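Local coordinates for protein halohydrin epoxidase A (Corynebacterium sp., PDB 4Z9F) that probably catalyses the reversible conversion of vicinal halohydrins into epoxides with release of hydrogen halide, as a halohydrin dehalogenase built on the short-chain dehydrogenase/reductase fold, at residues L5-R10 with V29-S34; E104-F109 with G148-A153; P120-G125 with S166-L171; L172-P177 with G233-F238; F179-T184 with G208-P213. The protein carries 1 engineered substitution. All blocks are in the same frame, centred on the assembly; numbering follows the deposited sequence.

Contact 1: residues L5-R10 with V29-S34. Engineered in segment 29-34: Ser34 (natural residue Thr).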
# COMPACT_ATOMS: atom_id res chain seq x y z
N LEU C 5 -30.54 0.84 -1.34
CA LEU C 5 -30.61 0.13 -0.08
C LEU C 5 -29.47 0.63 0.79
O LEU C 5 -28.33 0.70 0.33
CB LEU C 5 -30.51 -1.38 -0.29
CG LEU C 5 -30.27 -2.24 0.95
CD1 LEU C 5 -31.42 -2.13 1.95
CD2 LEU C 5 -30.01 -3.69 0.57
N VAL C 6 -29.79 1.03 2.03
CA VAL C 6 -28.81 1.51 3.00
C VAL C 6 -28.98 0.69 4.27
O VAL C 6 -30.07 0.68 4.86
CB VAL C 6 -28.97 3.01 3.30
CG1 VAL C 6 -27.99 3.44 4.41
CG2 VAL C 6 -28.80 3.85 2.03
N THR C 7 -27.92 0.01 4.70
CA THR C 7 -28.02 -0.75 5.93
C THR C 7 -27.66 0.15 7.12
O THR C 7 -27.07 1.22 6.97
CB THR C 7 -27.10 -1.96 5.88
OG1 THR C 7 -25.75 -1.53 5.69
CG2 THR C 7 -27.50 -2.87 4.73
N HIS C 8 -28.05 -0.31 8.31
CA HIS C 8 -27.80 0.40 9.57
C HIS C 8 -28.04 1.90 9.43
O HIS C 8 -27.19 2.73 9.75
CB HIS C 8 -26.39 0.10 10.07
CG HIS C 8 -26.16 -1.35 10.36
ND1 HIS C 8 -26.66 -1.97 11.48
CD2 HIS C 8 -25.46 -2.29 9.69
CE1 HIS C 8 -26.29 -3.24 11.48
NE2 HIS C 8 -25.55 -3.46 10.41
N ALA C 9 -29.24 2.24 8.93
CA ALA C 9 -29.51 3.59 8.43
C ALA C 9 -29.42 4.67 9.50
O ALA C 9 -29.30 5.85 9.15
CB ALA C 9 -30.90 3.63 7.78
N ARG C 10 -29.47 4.32 10.78
CA ARG C 10 -29.43 5.32 11.83
C ARG C 10 -28.03 5.53 12.40
O ARG C 10 -27.87 6.31 13.35
CB ARG C 10 -30.41 4.94 12.94
CG ARG C 10 -31.84 4.82 12.40
CD ARG C 10 -32.78 4.29 13.44
NE ARG C 10 -33.14 5.31 14.42
CZ ARG C 10 -34.10 5.15 15.33
NH1 ARG C 10 -34.78 4.01 15.38
NH2 ARG C 10 -34.37 6.13 16.19
N VAL C 29 -34.55 2.72 0.47
CA VAL C 29 -35.04 1.64 1.32
C VAL C 29 -33.99 1.35 2.39
O VAL C 29 -32.81 1.12 2.08
CB VAL C 29 -35.32 0.38 0.47
CG1 VAL C 29 -35.79 -0.74 1.33
CG2 VAL C 29 -36.32 0.70 -0.62
N CYS C 30 -34.41 1.33 3.66
CA CYS C 30 -33.50 1.39 4.79
C CYS C 30 -33.63 0.18 5.71
O CYS C 30 -34.75 -0.24 6.03
CB CYS C 30 -33.74 2.67 5.61
SG CYS C 30 -33.41 4.16 4.69
N HIS C 31 -32.49 -0.35 6.14
CA HIS C 31 -32.42 -1.38 7.16
C HIS C 31 -31.85 -0.76 8.44
O HIS C 31 -31.03 0.16 8.39
CB HIS C 31 -31.55 -2.56 6.70
CG HIS C 31 -30.86 -3.29 7.81
ND1 HIS C 31 -29.68 -2.87 8.38
CD2 HIS C 31 -31.18 -4.45 8.44
CE1 HIS C 31 -29.30 -3.72 9.31
NE2 HIS C 31 -30.19 -4.69 9.37
N ASP C 32 -32.32 -1.27 9.57
CA ASP C 32 -31.76 -0.89 10.87
C ASP C 32 -32.22 -1.92 11.89
O ASP C 32 -33.29 -2.52 11.75
CB ASP C 32 -32.18 0.52 11.28
CG ASP C 32 -31.36 1.06 12.45
OD1 ASP C 32 -31.90 1.14 13.58
OD2 ASP C 32 -30.17 1.40 12.24
N ALA C 33 -31.38 -2.14 12.91
CA ALA C 33 -31.75 -3.09 13.96
C ALA C 33 -33.03 -2.67 14.66
O ALA C 33 -33.82 -3.52 15.09
CB ALA C 33 -30.61 -3.23 14.97
N SER C 34 -33.26 -1.36 14.78
CA SER C 34 -34.42 -0.87 15.51
C SER C 34 -35.71 -1.08 14.73
O SER C 34 -36.80 -0.96 15.30
CB SER C 34 -34.25 0.61 15.83
OG SER C 34 -34.34 1.39 14.65
O HOH W 1 -28.79 -1.20 13.12
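His31 presents CE1 to the middle of one face of the His8 imidazole, 3.7 Å above its plane, in a T-shaped (edge-to-face) stack with the planes at 87°; Tyr81 makes another edge-to-face contact with His8. At its own edge, the His31 ring receives the backbone of 5-10: His8 N donates to His31 ND1 in the ring plane, 3.0 Å away. The next amide, Ala9 N, is bound to His31 O, so one residue holds two successive peptide groups. Asp32 OD1 accepts from Ser34 N, closing an Asx turn, and also from the hydroxyl OG of this engineered residue, while OD2 accepts weak bonds from Arg10 N and from a water that also binds His8 ND1 and Ala33 N. Arg10 CD passes 3.3 Å from Asp32 OD1, and the bend at chi3 (77°) then turns NH1 to within 2.8 Å of Ser34 OG; Glu40 forms a salt bridge with it. Upstream, Val6 N to Val29 O (3.0 Å) and His31 N to Val6 O (2.9 Å) pair the strands in parallel, and Ala9 CB rests on Cys30 CB. This is the first beta-alpha-beta unit of a Rossmann fold, strands 3-6 and 27-30 joined by helix 14-23.

Contact 2: residues E104-F109 with G148-A153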
# COMPACT_ATOMS: atom_id res chain seq x y z
N GLU C 104 -18.56 -10.89 12.61
CA GLU C 104 -19.93 -11.07 12.12
C GLU C 104 -20.48 -9.76 11.58
O GLU C 104 -20.98 -9.71 10.45
CB GLU C 104 -20.83 -11.61 13.22
CG GLU C 104 -22.17 -12.13 12.71
CD GLU C 104 -22.04 -13.43 11.92
OE1 GLU C 104 -22.87 -13.67 11.02
OE2 GLU C 104 -21.11 -14.21 12.21
N ALA C 105 -20.35 -8.67 12.35
CA ALA C 105 -20.96 -7.41 11.94
C ALA C 105 -20.19 -6.74 10.81
O ALA C 105 -20.79 -6.08 9.94
CB ALA C 105 -21.06 -6.46 13.14
N LEU C 106 -18.87 -6.86 10.80
CA LEU C 106 -18.07 -6.06 9.89
C LEU C 106 -17.57 -6.83 8.67
O LEU C 106 -17.17 -6.19 7.69
CB LEU C 106 -16.87 -5.45 10.62
CG LEU C 106 -17.26 -4.68 11.88
CD1 LEU C 106 -16.01 -4.16 12.54
CD2 LEU C 106 -18.23 -3.54 11.55
N SER C 107 -17.60 -8.17 8.71
CA SER C 107 -17.05 -8.98 7.64
C SER C 107 -18.05 -9.99 7.10
O SER C 107 -18.22 -10.12 5.89
CB SER C 107 -15.79 -9.70 8.11
OG SER C 107 -14.93 -8.79 8.78
N ILE C 108 -18.70 -10.75 7.99
CA ILE C 108 -19.61 -11.79 7.52
C ILE C 108 -20.91 -11.19 7.01
O ILE C 108 -21.38 -11.53 5.91
CB ILE C 108 -19.86 -12.82 8.63
CG1 ILE C 108 -18.55 -13.46 9.07
CG2 ILE C 108 -20.82 -13.91 8.12
CD1 ILE C 108 -17.91 -14.36 8.03
N PHE C 109 -21.52 -10.29 7.78
CA PHE C 109 -22.74 -9.61 7.35
C PHE C 109 -22.62 -9.00 5.96
O PHE C 109 -23.50 -9.26 5.12
CB PHE C 109 -23.14 -8.58 8.42
CG PHE C 109 -24.51 -7.98 8.23
CD1 PHE C 109 -24.74 -6.99 7.29
CD2 PHE C 109 -25.56 -8.36 9.05
CE1 PHE C 109 -25.98 -6.42 7.14
CE2 PHE C 109 -26.81 -7.79 8.91
CZ PHE C 109 -27.02 -6.82 7.95
N GLY C 148 -9.87 -3.64 13.27
CA GLY C 148 -9.05 -3.44 12.10
C GLY C 148 -9.07 -4.63 11.15
O GLY C 148 -9.41 -4.49 9.97
N PRO C 149 -8.67 -5.81 11.65
CA PRO C 149 -8.75 -7.02 10.80
C PRO C 149 -10.10 -7.21 10.12
O PRO C 149 -10.15 -7.50 8.92
CB PRO C 149 -8.45 -8.13 11.80
CG PRO C 149 -7.43 -7.49 12.71
CD PRO C 149 -7.91 -6.06 12.88
N ALA C 150 -11.20 -7.02 10.85
CA ALA C 150 -12.52 -7.20 10.25
C ALA C 150 -12.78 -6.17 9.15
O ALA C 150 -13.33 -6.51 8.09
CB ALA C 150 -13.59 -7.13 11.34
N ARG C 151 -12.40 -4.91 9.36
CA ARG C 151 -12.54 -3.92 8.30
C ARG C 151 -11.64 -4.25 7.11
O ARG C 151 -12.06 -4.10 5.96
CB ARG C 151 -12.20 -2.52 8.83
CG ARG C 151 -13.17 -1.97 9.86
CD ARG C 151 -14.55 -1.70 9.27
NE ARG C 151 -15.38 -0.89 10.17
CZ ARG C 151 -16.65 -0.61 9.95
NH1 ARG C 151 -17.32 0.14 10.82
NH2 ARG C 151 -17.27 -1.09 8.88
N ALA C 152 -10.41 -4.67 7.37
CA ALA C 152 -9.50 -4.97 6.25
C ALA C 152 -10.02 -6.12 5.41
O ALA C 152 -9.82 -6.14 4.19
CB ALA C 152 -8.09 -5.28 6.76
N ALA C 153 -10.67 -7.11 6.03
CA ALA C 153 -11.25 -8.20 5.25
C ALA C 153 -12.25 -7.66 4.24
O ALA C 153 -12.27 -8.09 3.08
CB ALA C 153 -11.91 -9.23 6.17
O HOH W 2 -16.76 -3.31 7.08
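Ser107 OG donates to Ala150 O, 2.9 Å away, and is the direct polar link between the two helical segments. The hydroxyl reaches the carbonyl from its flank, with a C=O...donor angle of 105° and a tilt of 26° from the carbonyl plane. It also lies close against Ala150 CB, at 3.3 Å. Next to it the helices touch through carbon: Leu106 CB meets Ala150 CB at 3.8 Å. The small side chains of Ala150 and Ala153 let the axes approach to 8.0 Å, nearly parallel at 24°. Helices 96-123 and 147-165 are the pair that forms the four-helix interface of short-chain dehydrogenase/reductase dimers, and here Pro149 packs on Leu157 and Ala152 on Ala156 of the second subunit, while Glu104 is salt-bridged to Arg100 of that subunit. Leu106 CD2 sits over the centre of the Arg151 guanidinium, 3.6 Å above its plane; the arginine chain, folded at chi2, doubles back to meet it. Arg151 NH1 is bonded to Tyr147 OH and the side chain touches Ser134, a grouping consistent with the Ser-Tyr-Arg catalytic triad of halohydrin dehalogenases. Its NH2 is held by Asp80 O and by a water that also donates to Leu106 O. That carbonyl belongs to a helical stretch widened into a pi-type turn, where Phe109 N bonds to Glu104 O, and it accepts from Thr154 OG1 as well.

Contact 3: residues P120-G125 with S166-L171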
# COMPACT_ATOMS: atom_id res chain seq x y z
N PRO C 120 -29.54 -10.89 -8.59
CA PRO C 120 -30.51 -9.88 -9.05
C PRO C 120 -29.86 -8.65 -9.62
O PRO C 120 -30.41 -8.06 -10.57
CB PRO C 120 -31.33 -9.56 -7.78
CG PRO C 120 -30.47 -9.97 -6.65
CD PRO C 120 -29.69 -11.16 -7.15
N LEU C 121 -28.72 -8.23 -9.09
CA LEU C 121 -28.03 -7.06 -9.65
C LEU C 121 -27.50 -7.35 -11.05
O LEU C 121 -27.53 -6.47 -11.92
CB LEU C 121 -26.91 -6.63 -8.70
CG LEU C 121 -27.20 -5.47 -7.76
CD1 LEU C 121 -28.47 -5.68 -6.99
CD2 LEU C 121 -26.04 -5.26 -6.80
N ARG C 122 -26.99 -8.56 -11.29
CA ARG C 122 -26.54 -8.89 -12.64
C ARG C 122 -27.71 -8.89 -13.61
O ARG C 122 -27.62 -8.33 -14.71
CB ARG C 122 -25.84 -10.25 -12.66
CG ARG C 122 -25.54 -10.72 -14.10
CD ARG C 122 -24.33 -11.61 -14.17
NE ARG C 122 -24.44 -12.71 -13.23
CZ ARG C 122 -23.57 -12.98 -12.27
NH1 ARG C 122 -23.80 -14.00 -11.46
NH2 ARG C 122 -22.46 -12.26 -12.11
N ALA C 123 -28.83 -9.52 -13.22
CA ALA C 123 -29.99 -9.59 -14.10
C ALA C 123 -30.51 -8.20 -14.47
O ALA C 123 -30.95 -7.97 -15.60
CB ALA C 123 -31.10 -10.42 -13.45
N ALA C 124 -30.45 -7.25 -13.54
CA ALA C 124 -30.94 -5.92 -13.86
C ALA C 124 -29.93 -5.09 -14.63
O ALA C 124 -30.24 -3.95 -14.97
CB ALA C 124 -31.35 -5.18 -12.58
N GLY C 125 -28.75 -5.63 -14.92
CA GLY C 125 -27.76 -4.90 -15.70
C GLY C 125 -26.81 -4.05 -14.90
O GLY C 125 -26.26 -3.08 -15.45
N SER C 166 -17.18 -6.33 -11.90
CA SER C 166 -17.19 -5.12 -12.74
C SER C 166 -17.62 -5.41 -14.17
O SER C 166 -18.19 -4.54 -14.85
CB SER C 166 -15.81 -4.45 -12.74
OG SER C 166 -15.35 -4.21 -11.41
N ARG C 167 -17.35 -6.63 -14.66
CA ARG C 167 -17.75 -6.95 -16.03
C ARG C 167 -19.26 -7.04 -16.15
O ARG C 167 -19.82 -6.76 -17.22
CB ARG C 167 -17.09 -8.26 -16.48
CG ARG C 167 -17.10 -8.44 -18.01
CD ARG C 167 -16.32 -7.33 -18.73
NE ARG C 167 -14.90 -7.32 -18.38
CZ ARG C 167 -13.96 -8.04 -19.00
NH1 ARG C 167 -14.29 -8.84 -20.01
NH2 ARG C 167 -12.70 -7.97 -18.60
N ASP C 168 -19.95 -7.41 -15.07
CA ASP C 168 -21.41 -7.39 -15.01
C ASP C 168 -21.97 -5.99 -14.83
O ASP C 168 -23.19 -5.83 -14.73
CB ASP C 168 -21.90 -8.26 -13.85
CG ASP C 168 -21.50 -9.72 -13.99
OD1 ASP C 168 -21.59 -10.26 -15.12
OD2 ASP C 168 -21.11 -10.33 -12.97
N GLY C 169 -21.12 -4.96 -14.77
CA GLY C 169 -21.61 -3.64 -14.43
C GLY C 169 -21.97 -3.46 -12.97
O GLY C 169 -22.68 -2.51 -12.63
N ILE C 170 -21.54 -4.37 -12.10
CA ILE C 170 -21.79 -4.27 -10.66
C ILE C 170 -20.51 -3.69 -10.07
O ILE C 170 -19.51 -4.39 -9.97
CB ILE C 170 -22.12 -5.64 -10.05
CG1 ILE C 170 -23.37 -6.26 -10.71
CG2 ILE C 170 -22.31 -5.53 -8.56
CD1 ILE C 170 -23.54 -7.76 -10.41
N LEU C 171 -20.54 -2.40 -9.70
CA LEU C 171 -19.32 -1.65 -9.39
C LEU C 171 -19.15 -1.50 -7.88
O LEU C 171 -20.00 -0.90 -7.22
CB LEU C 171 -19.36 -0.28 -10.07
CG LEU C 171 -19.72 -0.30 -11.55
CD1 LEU C 171 -19.73 1.09 -12.10
CD2 LEU C 171 -18.73 -1.16 -12.32
O HOH W 3 -25.19 -7.53 -15.88
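Ile170 CD1 presses against the last turn of helix 96-123, lying 3.9 Å from Leu121 CB and 3.6 Å from Arg122 N, while its CG2 branch faces Leu121 CD2. The two apolar side chains cross at about a right angle, both buried, and form the tight side of the contact. Arg122 and Asp168 make the more open side. The arginine sets off with CG anti to its own N (chi1 172°), which carries CD to 3.2 Å from Asp168 OD1; the bend at chi3 then turns NH2 toward OD2. This salt bridge is modelled doubtfully short, at 2.5 Å. OD2 lies in the guanidinium plane, yet the approach is from above the carboxylate, and the two planes stand 65° apart, so the ion pair is single rather than two-pronged. Arg122 NH1 has a second partner, Glu92 of the second subunit. Beyond the pair, a water donates to both Arg122 O and Asp168 O, bridging two helix ends, each closed by a Schellman motif, at Gly125 and Gly169. The contact thus joins the C-terminal end of helix 96-123 to the turn leading from helix 147-165 into strand 170-177, with Leu121 and Ile170 both resting on Val129 of strand 127-132.

Contact 4: residues L172-P177 with G233-F238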
# COMPACT_ATOMS: atom_id res chain seq x y z
N LEU C 172 -18.06 -2.07 -7.34
CA LEU C 172 -17.83 -2.12 -5.91
C LEU C 172 -16.81 -1.06 -5.50
O LEU C 172 -15.87 -0.77 -6.25
CB LEU C 172 -17.33 -3.51 -5.48
CG LEU C 172 -18.40 -4.55 -5.12
CD1 LEU C 172 -19.41 -4.84 -6.24
CD2 LEU C 172 -17.76 -5.85 -4.62
N TYR C 173 -17.00 -0.48 -4.31
CA TYR C 173 -16.08 0.52 -3.76
C TYR C 173 -16.06 0.38 -2.25
O TYR C 173 -17.01 -0.10 -1.64
CB TYR C 173 -16.48 1.97 -4.09
CG TYR C 173 -16.87 2.25 -5.53
CD1 TYR C 173 -15.94 2.77 -6.43
CD2 TYR C 173 -18.16 2.02 -5.98
CE1 TYR C 173 -16.28 3.04 -7.73
CE2 TYR C 173 -18.52 2.29 -7.28
CZ TYR C 173 -17.58 2.79 -8.16
OH TYR C 173 -17.93 3.07 -9.46
N ALA C 174 -14.96 0.82 -1.65
CA ALA C 174 -14.86 0.92 -0.20
C ALA C 174 -14.52 2.35 0.18
O ALA C 174 -13.70 3.00 -0.46
CB ALA C 174 -13.81 -0.05 0.36
N ILE C 175 -15.20 2.85 1.21
CA ILE C 175 -14.89 4.15 1.79
C ILE C 175 -14.37 3.91 3.19
O ILE C 175 -14.95 3.12 3.95
CB ILE C 175 -16.11 5.08 1.78
CG1 ILE C 175 -16.64 5.24 0.36
CG2 ILE C 175 -15.73 6.44 2.38
CD1 ILE C 175 -17.90 6.07 0.25
N GLY C 176 -13.24 4.55 3.52
CA GLY C 176 -12.61 4.39 4.81
C GLY C 176 -12.58 5.69 5.58
O GLY C 176 -11.63 6.48 5.48
N PRO C 177 -13.62 5.94 6.37
CA PRO C 177 -13.71 7.22 7.09
C PRO C 177 -12.90 7.22 8.37
O PRO C 177 -12.67 6.19 9.00
CB PRO C 177 -15.21 7.35 7.41
CG PRO C 177 -15.90 6.18 6.72
CD PRO C 177 -14.84 5.13 6.53
N GLY C 233 -13.50 -0.42 -7.74
CA GLY C 233 -12.75 -1.52 -7.16
C GLY C 233 -11.62 -1.13 -6.23
O GLY C 233 -10.75 -1.96 -5.95
N GLN C 234 -11.64 0.09 -5.71
CA GLN C 234 -10.59 0.55 -4.81
C GLN C 234 -11.19 1.18 -3.55
O GLN C 234 -12.40 1.41 -3.45
CB GLN C 234 -9.67 1.56 -5.50
CG GLN C 234 -10.32 2.90 -5.85
CD GLN C 234 -9.41 3.77 -6.70
OE1 GLN C 234 -8.30 4.11 -6.29
NE2 GLN C 234 -9.87 4.12 -7.90
N PHE C 235 -10.30 1.44 -2.61
CA PHE C 235 -10.58 2.06 -1.33
C PHE C 235 -10.33 3.56 -1.40
O PHE C 235 -9.32 4.00 -1.96
CB PHE C 235 -9.69 1.38 -0.28
CG PHE C 235 -9.63 2.05 1.07
CD1 PHE C 235 -10.38 1.57 2.14
CD2 PHE C 235 -8.75 3.11 1.30
CE1 PHE C 235 -10.28 2.16 3.42
CE2 PHE C 235 -8.67 3.72 2.55
CZ PHE C 235 -9.43 3.24 3.61
N PHE C 236 -11.24 4.35 -0.82
CA PHE C 236 -11.11 5.80 -0.75
C PHE C 236 -11.05 6.22 0.72
O PHE C 236 -12.00 6.00 1.47
CB PHE C 236 -12.28 6.52 -1.43
CG PHE C 236 -12.49 6.14 -2.87
CD1 PHE C 236 -13.61 5.42 -3.25
CD2 PHE C 236 -11.56 6.48 -3.83
CE1 PHE C 236 -13.80 5.04 -4.57
CE2 PHE C 236 -11.75 6.12 -5.17
CZ PHE C 236 -12.87 5.40 -5.53
N ALA C 237 -9.93 6.83 1.11
CA ALA C 237 -9.87 7.44 2.43
C ALA C 237 -10.80 8.65 2.48
O ALA C 237 -10.90 9.41 1.52
CB ALA C 237 -8.44 7.88 2.75
N PHE C 238 -11.50 8.81 3.60
CA PHE C 238 -12.35 9.98 3.84
C PHE C 238 -11.94 10.47 5.23
O PHE C 238 -12.63 10.24 6.21
CB PHE C 238 -13.85 9.61 3.75
CG PHE C 238 -14.78 10.79 3.86
CD1 PHE C 238 -15.21 11.46 2.73
CD2 PHE C 238 -15.24 11.21 5.10
CE1 PHE C 238 -16.07 12.55 2.83
CE2 PHE C 238 -16.09 12.30 5.22
CZ PHE C 238 -16.51 12.97 4.08
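Residues 172-177 and 233-238 run side by side as parallel strands, their hydrogen bonds alternating from Ala174 N to Gln234 O, Phe236 N to Ala174 O (2.8 Å), Gly176 N to Phe236 O (2.8 Å) and Phe238 N to Gly176 O. They are the last two strands of the parallel Rossmann sheet, with 235-238 at the edge of the sheet within this chain. Gly233 N, bound to Leu172 O, extends the ladder at its start. Ile175, Pro177, Phe236 and Phe238 occupy one face, where helix 213-224 packs on Ile175, Pro177 and Phe238; there Ile175 CG2 lies alongside Phe238 CB at 3.9 Å, the two side chains pointing the same way. Tyr173 CD1 meets the Phe236 ring at its edge, 3.6 Å from CE1, as the side chains slant across each other. The other face carries Ala174, Phe235 and Ala237, with helix 147-165 packing on Ala174 and Phe235. Gln234 NE2 donates to Ala237 O of the third subunit, and Ala237 O accepts from Gln234 NE2 of that subunit in return. A chi1 of 168° points the Phe235 ring back toward the neighbouring strand, where the absence of a side chain on Gly176 lets CE1 settle 3.5 Å from Gly176 CA.

Contact 5: residues F179-T184 with G208-P213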
# COMPACT_ATOMS: atom_id res chain seq x y z
N PHE C 179 -12.33 10.76 11.46
CA PHE C 179 -12.60 12.17 11.72
C PHE C 179 -13.79 12.66 10.89
O PHE C 179 -13.79 13.76 10.36
CB PHE C 179 -11.36 13.01 11.47
CG PHE C 179 -10.21 12.61 12.36
CD1 PHE C 179 -9.14 11.89 11.86
CD2 PHE C 179 -10.22 12.95 13.70
CE1 PHE C 179 -8.09 11.53 12.68
CE2 PHE C 179 -9.16 12.59 14.53
CZ PHE C 179 -8.10 11.88 14.01
N PHE C 180 -14.79 11.79 10.77
CA PHE C 180 -15.99 12.04 9.99
C PHE C 180 -17.13 12.35 10.96
O PHE C 180 -17.46 11.52 11.81
CB PHE C 180 -16.28 10.81 9.13
CG PHE C 180 -17.67 10.75 8.59
CD1 PHE C 180 -18.37 9.55 8.59
CD2 PHE C 180 -18.27 11.88 8.06
CE1 PHE C 180 -19.65 9.48 8.07
CE2 PHE C 180 -19.56 11.82 7.55
CZ PHE C 180 -20.24 10.62 7.56
N ASN C 181 -17.70 13.56 10.85
CA ASN C 181 -18.81 13.96 11.73
C ASN C 181 -20.00 13.05 11.49
O ASN C 181 -20.68 13.15 10.46
CB ASN C 181 -19.17 15.43 11.50
CG ASN C 181 -20.37 15.90 12.32
OD1 ASN C 181 -21.07 16.82 11.89
ND2 ASN C 181 -20.62 15.30 13.47
N ASN C 182 -20.24 12.13 12.41
CA ASN C 182 -21.28 11.13 12.26
C ASN C 182 -21.71 10.68 13.64
O ASN C 182 -20.95 10.80 14.61
CB ASN C 182 -20.78 9.95 11.40
CG ASN C 182 -19.90 8.99 12.16
OD1 ASN C 182 -20.40 8.13 12.89
ND2 ASN C 182 -18.57 9.12 11.99
N PRO C 183 -22.94 10.16 13.79
CA PRO C 183 -23.46 9.88 15.14
C PRO C 183 -22.76 8.75 15.86
O PRO C 183 -22.87 8.67 17.09
CB PRO C 183 -24.93 9.52 14.88
CG PRO C 183 -24.91 8.95 13.50
CD PRO C 183 -23.94 9.84 12.75
N THR C 184 -22.04 7.87 15.16
CA THR C 184 -21.37 6.78 15.86
C THR C 184 -20.05 7.24 16.47
O THR C 184 -19.86 7.14 17.68
CB THR C 184 -21.15 5.60 14.91
OG1 THR C 184 -22.42 5.13 14.46
CG2 THR C 184 -20.45 4.48 15.66
N GLY C 208 -8.09 20.08 9.01
CA GLY C 208 -8.32 20.93 10.17
C GLY C 208 -9.71 20.86 10.76
O GLY C 208 -10.01 21.64 11.68
N ARG C 209 -10.55 19.94 10.30
CA ARG C 209 -11.94 19.87 10.74
C ARG C 209 -12.46 18.47 10.47
O ARG C 209 -11.88 17.70 9.72
CB ARG C 209 -12.80 20.90 10.02
CG ARG C 209 -12.77 20.74 8.48
CD ARG C 209 -13.84 21.59 7.83
NE ARG C 209 -13.80 21.55 6.37
CZ ARG C 209 -14.38 20.61 5.63
NH1 ARG C 209 -15.03 19.60 6.21
NH2 ARG C 209 -14.31 20.68 4.30
N LEU C 210 -13.58 18.15 11.10
CA LEU C 210 -14.29 16.92 10.77
C LEU C 210 -14.85 16.99 9.35
O LEU C 210 -15.23 18.05 8.86
CB LEU C 210 -15.43 16.68 11.75
CG LEU C 210 -15.13 16.03 13.11
CD1 LEU C 210 -13.84 16.48 13.69
CD2 LEU C 210 -16.29 16.29 14.07
N GLY C 211 -14.91 15.83 8.70
CA GLY C 211 -15.64 15.74 7.44
C GLY C 211 -17.12 15.93 7.69
O GLY C 211 -17.68 15.41 8.67
N ARG C 212 -17.77 16.69 6.82
CA ARG C 212 -19.20 16.95 7.01
C ARG C 212 -20.06 15.81 6.48
O ARG C 212 -19.71 15.16 5.50
CB ARG C 212 -19.61 18.23 6.28
CG ARG C 212 -18.87 19.46 6.70
CD ARG C 212 -19.59 20.70 6.18
NE ARG C 212 -19.77 20.65 4.73
CZ ARG C 212 -18.92 21.16 3.86
NH1 ARG C 212 -17.82 21.78 4.28
NH2 ARG C 212 -19.16 21.06 2.56
N PRO C 213 -21.23 15.60 7.10
CA PRO C 213 -22.20 14.65 6.52
C PRO C 213 -22.45 14.85 5.03
O PRO C 213 -22.45 13.86 4.29
CB PRO C 213 -23.47 14.91 7.35
CG PRO C 213 -22.98 15.43 8.64
CD PRO C 213 -21.76 16.25 8.31
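Phe180 and Asn181 both come up to Gly211 O, the first with its ring edge, the second with CB (3.2 Å). The Phe180 ring turns its edge to this chain: CD2 is 3.6 Å from Gly211 O, and CE2 reaches Arg212 O and Pro213 CA (4.0 Å), all near the ring plane. Asn182 CB from its own segment lies over one face of the ring, 3.5 Å above the plane, and Phe238 makes an edge-to-face pair with it. Asn181 extends trans from its amide nitrogen (chi1 176°) and slants across Pro213, its OD1 3.7 Å from Pro213 CD, and its CB packs on Leu210 CB. Its ND2 is taken by Phe186 O and Thr188 OG1, which fixes the amide beside the proline. Alongside, the backbones form a single bridge: Gly211 N donates to Phe179 O and Asn181 N to Gly211 O, each 2.9 Å long and in the carbonyl plane. Asn182 OD1 closes an Asx turn onto Thr184 N. Further out, Arg212 NH1 lies 3.6 Å above the Arg209 guanidinium; Glu215 pairs with Arg209 and Asp214 with Arg212, which would offset the like charges. Arg212 is also the N-cap of helix 213-224, its N bonded to Glu215 OE2. The two loops are thus held mainly by main-chain hydrogen bonds and by the Phe180 edge facing backbone carbonyls, with the arginine ion pairs lying at the periphery.

How the contacts relate
Contacts 1 and 4 lie in the buried core on opposite sides of the chain's centre, each pairing parallel strands of the one sheet; contact 1 adds a polar tip of histidines and aspartate, whereas contact 4 is lined with aromatic rings. Contact 2 is also buried but joins helices, with few polar links. It shares helix 96-123 with contact 3, which is partly exposed and mixes an ion pair with apolar packing. Contacts 3 and 4 use strand 170-177 in succession. Contact 5, partly buried, is nested in the loop closed by contact 4 and packs against it; contacts 3, 4 and 5 all touch the third subunit. Contact 1 meets contact 2 through His31 and Phe109, and contact 5 through Arg10 and Pro183.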